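Local structure of isocitrate dehydrogenase [NAD] subunit 2 (3BLX) at residues R181-V187 against Y235-V241. The protein catalyses, together with subunit 1 in an octamer, the NAD(+)-dependent oxidative decarboxylation of isocitrate to 2-oxoglutarate in the citric acid cycle, and also binds mitochondrial mRNA leaders. Numbering follows the deposited sequence.
Sequences RPRVIVV and YTDAVSV
Arg183 to Val187 pairs in parallel with Ala238 to Val241, the strand axes 4.5 Å apart at 25°. Val239 N donates to Arg183 O, and Val239 O receives Ile185 N. The pattern repeats at Val241, whose O takes Val187 N at 3.0 Å in a nearly straight bond. At the start of the pair, the turn Tyr235-Ala238 meets two arginines. Arg181 bends at chi3 (135°) and lays a guanidinium face against Thr236 O, while its NE gives a weak bond to Ala238 O at 3.1 Å. A leucine in place of Arg181 would probably leave Ala238 O without this donor and Thr236 O without the flat group against it. Arg183 NH1 forms a salt bridge with Asp237 OD1 at 3.0 Å, though the hydrogen bond within it is bent and weak; the two planes are 28° apart. NH2 of Arg183 has a second acidic partner, Glu217. Ile185 CD1 lies over one face of this guanidinium, toward its rim, and also touches Tyr235 CE2. Ile185 CD1 meets Ala238 CB at 3.8 Å. Tyr235 OH is hydrogen-bonded to Glu219 OE1. On the other sheet face, Val186 CG2 meets Val241 CG2 at 3.9 Å, and helix 162-178 packs on Val184, Val239 and Val241. The intervening chain runs through helix 195-208, edge strand 215-220 and helix 221-230, as in the parallel alpha/beta part of the isocitrate/isopropylmalate dehydrogenase fold.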
ATOM      1  N   ARG B 181      43.316  46.253  -5.201  1.00 58.43           N
ATOM      2  CA  ARG B 181      41.935  46.559  -5.496  1.00 54.26           C
ATOM      3  C   ARG B 181      41.321  47.325  -4.330  1.00 55.77           C
ATOM      4  O   ARG B 181      41.499  46.965  -3.150  1.00 39.23           O
ATOM      5  CB  ARG B 181      41.150  45.283  -5.808  1.00 59.55           C
ATOM      6  CG  ARG B 181      41.154  44.863  -7.277  1.00 51.24           C
ATOM      7  CD  ARG B 181      41.008  43.353  -7.398  1.00 41.21           C
ATOM      8  NE  ARG B 181      40.055  42.932  -8.425  1.00 57.43           N
ATOM      9  CZ  ARG B 181      40.380  42.217  -9.496  1.00 48.78           C
ATOM     10  NH1 ARG B 181      41.636  41.849  -9.678  1.00 44.84           N
ATOM     11  NH2 ARG B 181      39.450  41.871 -10.374  1.00 33.94           N
ATOM     12  N   PRO B 182      40.602  48.397  -4.665  1.00 52.01           N
ATOM     13  CA  PRO B 182      39.996  49.320  -3.703  1.00 50.14           C
ATOM     14  C   PRO B 182      38.869  48.664  -2.878  1.00 61.97           C
ATOM     15  O   PRO B 182      38.908  48.794  -1.649  1.00 56.96           O
ATOM     16  CB  PRO B 182      39.425  50.446  -4.585  1.00 36.29           C
ATOM     17  CG  PRO B 182      39.814  50.136  -5.982  1.00 41.25           C
ATOM     18  CD  PRO B 182      40.246  48.707  -6.059  1.00 40.13           C
ATOM     19  N   ARG B 183      37.914  47.979  -3.527  1.00 48.12           N
ATOM     20  CA  ARG B 183      36.688  47.502  -2.860  1.00 49.08           C
ATOM     21  C   ARG B 183      36.693  46.028  -2.525  1.00 38.41           C
ATOM     22  O   ARG B 183      37.084  45.213  -3.345  1.00 33.78           O
ATOM     23  CB  ARG B 183      35.448  47.731  -3.726  1.00 37.97           C
ATOM     24  CG  ARG B 183      35.439  48.994  -4.509  1.00 47.65           C
ATOM     25  CD  ARG B 183      34.790  48.718  -5.843  1.00 60.63           C
ATOM     26  NE  ARG B 183      33.344  48.554  -5.761  1.00 55.29           N
ATOM     27  CZ  ARG B 183      32.592  48.075  -6.748  1.00 45.96           C
ATOM     28  NH1 ARG B 183      33.156  47.692  -7.881  1.00 29.71           N
ATOM     29  NH2 ARG B 183      31.279  47.975  -6.603  1.00 46.14           N
ATOM     30  N   VAL B 184      36.242  45.684  -1.319  1.00 45.35           N
ATOM     31  CA  VAL B 184      35.812  44.315  -1.076  1.00 39.88           C
ATOM     32  C   VAL B 184      34.316  44.329  -0.864  1.00 24.88           C
ATOM     33  O   VAL B 184      33.786  45.103  -0.078  1.00 28.58           O
ATOM     34  CB  VAL B 184      36.552  43.602   0.068  1.00 39.60           C
ATOM     35  CG1 VAL B 184      37.877  44.294   0.371  1.00 31.75           C
ATOM     36  CG2 VAL B 184      35.687  43.510   1.275  1.00 32.33           C
ATOM     37  N   ILE B 185      33.644  43.517  -1.656  1.00 27.52           N
ATOM     38  CA  ILE B 185      32.198  43.384  -1.603  1.00 39.04           C
ATOM     39  C   ILE B 185      31.786  42.098  -0.884  1.00 33.34           C
ATOM     40  O   ILE B 185      32.122  40.999  -1.331  1.00 28.21           O
ATOM     41  CB  ILE B 185      31.637  43.352  -3.018  1.00 39.23           C
ATOM     42  CG1 ILE B 185      32.031  44.643  -3.748  1.00 35.63           C
ATOM     43  CG2 ILE B 185      30.151  43.123  -2.982  1.00 23.93           C
ATOM     44  CD1 ILE B 185      31.615  44.670  -5.183  1.00 20.69           C
ATOM     45  N   VAL B 186      31.093  42.234   0.242  1.00 26.34           N
ATOM     46  CA  VAL B 186      30.488  41.083   0.882  1.00 27.38           C
ATOM     47  C   VAL B 186      29.146  40.823   0.211  1.00 25.30           C
ATOM     48  O   VAL B 186      28.304  41.718   0.142  1.00 23.98           O
ATOM     49  CB  VAL B 186      30.253  41.299   2.378  1.00 23.78           C
ATOM     50  CG1 VAL B 186      29.354  40.224   2.878  1.00 38.28           C
ATOM     51  CG2 VAL B 186      31.545  41.258   3.140  1.00 23.55           C
ATOM     52  N   VAL B 187      28.977  39.607  -0.308  1.00 27.01           N
ATOM     53  CA  VAL B 187      27.723  39.147  -0.918  1.00 36.50           C
ATOM     54  C   VAL B 187      26.929  38.280   0.069  1.00 39.37           C
ATOM     55  O   VAL B 187      27.483  37.381   0.703  1.00 46.28           O
ATOM     56  CB  VAL B 187      27.980  38.360  -2.222  1.00 32.57           C
ATOM     57  CG1 VAL B 187      26.718  37.718  -2.731  1.00 44.82           C
ATOM     58  CG2 VAL B 187      28.510  39.277  -3.272  1.00 38.22           C
ATOM     59  N   TYR B 235      33.158  44.963 -11.904  1.00 35.92           N
ATOM     60  CA  TYR B 235      33.626  44.306 -10.690  1.00 41.21           C
ATOM     61  C   TYR B 235      35.110  44.019 -10.716  1.00 37.63           C
ATOM     62  O   TYR B 235      35.637  43.396  -9.798  1.00 38.68           O
ATOM     63  CB  TYR B 235      32.844  43.001 -10.434  1.00 33.53           C
ATOM     64  CG  TYR B 235      31.458  43.214  -9.860  1.00 54.60           C
ATOM     65  CD1 TYR B 235      30.364  43.388 -10.690  1.00 40.99           C
ATOM     66  CD2 TYR B 235      31.252  43.252  -8.483  1.00 51.53           C
ATOM     67  CE1 TYR B 235      29.106  43.590 -10.164  1.00 50.54           C
ATOM     68  CE2 TYR B 235      29.991  43.446  -7.956  1.00 55.29           C
ATOM     69  CZ  TYR B 235      28.925  43.606  -8.799  1.00 52.77           C
ATOM     70  OH  TYR B 235      27.670  43.791  -8.277  1.00 64.60           O
ATOM     71  N   THR B 236      35.792  44.485 -11.756  1.00 49.29           N
ATOM     72  CA  THR B 236      37.225  44.225 -11.880  1.00 57.20           C
ATOM     73  C   THR B 236      38.093  45.093 -10.972  1.00 38.86           C
ATOM     74  O   THR B 236      39.299  44.954 -10.953  1.00 48.10           O
ATOM     75  CB  THR B 236      37.706  44.335 -13.324  1.00 48.63           C
ATOM     76  OG1 THR B 236      37.847  45.701 -13.642  1.00 46.78           O
ATOM     77  CG2 THR B 236      36.689  43.706 -14.279  1.00 66.55           C
ATOM     78  N   ASP B 237      37.468  45.967 -10.198  1.00 45.15           N
ATOM     79  CA  ASP B 237      38.164  46.725  -9.164  1.00 50.72           C
ATOM     80  C   ASP B 237      37.783  46.220  -7.781  1.00 51.82           C
ATOM     81  O   ASP B 237      37.966  46.908  -6.779  1.00 52.08           O
ATOM     82  CB  ASP B 237      37.793  48.205  -9.258  1.00 50.95           C
ATOM     83  CG  ASP B 237      36.284  48.441  -9.134  1.00 71.16           C
ATOM     84  OD1 ASP B 237      35.500  47.737  -9.809  1.00 65.98           O
ATOM     85  OD2 ASP B 237      35.873  49.342  -8.370  1.00 61.90           O
ATOM     86  N   ALA B 238      37.226  45.022  -7.718  1.00 55.23           N
ATOM     87  CA  ALA B 238      36.732  44.516  -6.449  1.00 35.68           C
ATOM     88  C   ALA B 238      37.082  43.075  -6.211  1.00 38.30           C
ATOM     89  O   ALA B 238      37.325  42.295  -7.135  1.00 46.28           O
ATOM     90  CB  ALA B 238      35.252  44.698  -6.348  1.00 35.68           C
ATOM     91  N   VAL B 239      37.095  42.737  -4.939  1.00 36.52           N
ATOM     92  CA  VAL B 239      37.200  41.368  -4.486  1.00 37.74           C
ATOM     93  C   VAL B 239      35.929  40.986  -3.703  1.00 37.32           C
ATOM     94  O   VAL B 239      35.605  41.598  -2.683  1.00 33.92           O
ATOM     95  CB  VAL B 239      38.418  41.241  -3.608  1.00 26.39           C
ATOM     96  CG1 VAL B 239      38.276  40.109  -2.623  1.00 33.19           C
ATOM     97  CG2 VAL B 239      39.607  41.039  -4.472  1.00 44.16           C
ATOM     98  N   SER B 240      35.197  39.999  -4.197  1.00 23.19           N
ATOM     99  CA  SER B 240      34.002  39.523  -3.492  1.00 32.52           C
ATOM    100  C   SER B 240      34.290  38.428  -2.441  1.00 30.38           C
ATOM    101  O   SER B 240      35.052  37.498  -2.705  1.00 27.77           O
ATOM    102  CB  SER B 240      33.004  39.008  -4.510  1.00 26.02           C
ATOM    103  OG  SER B 240      32.757  39.977  -5.500  1.00 33.63           O
ATOM    104  N   VAL B 241      33.716  38.551  -1.244  1.00 20.38           N
ATOM    105  CA  VAL B 241      33.609  37.396  -0.346  1.00 33.09           C
ATOM    106  C   VAL B 241      32.169  36.944  -0.112  1.00 25.47           C
ATOM    107  O   VAL B 241      31.257  37.741  -0.071  1.00 24.11           O
ATOM    108  CB  VAL B 241      34.172  37.666   1.025  1.00 21.60           C
ATOM    109  CG1 VAL B 241      35.481  37.005   1.187  1.00 24.89           C
ATOM    110  CG2 VAL B 241      34.192  39.141   1.287  1.00 16.69           C
TER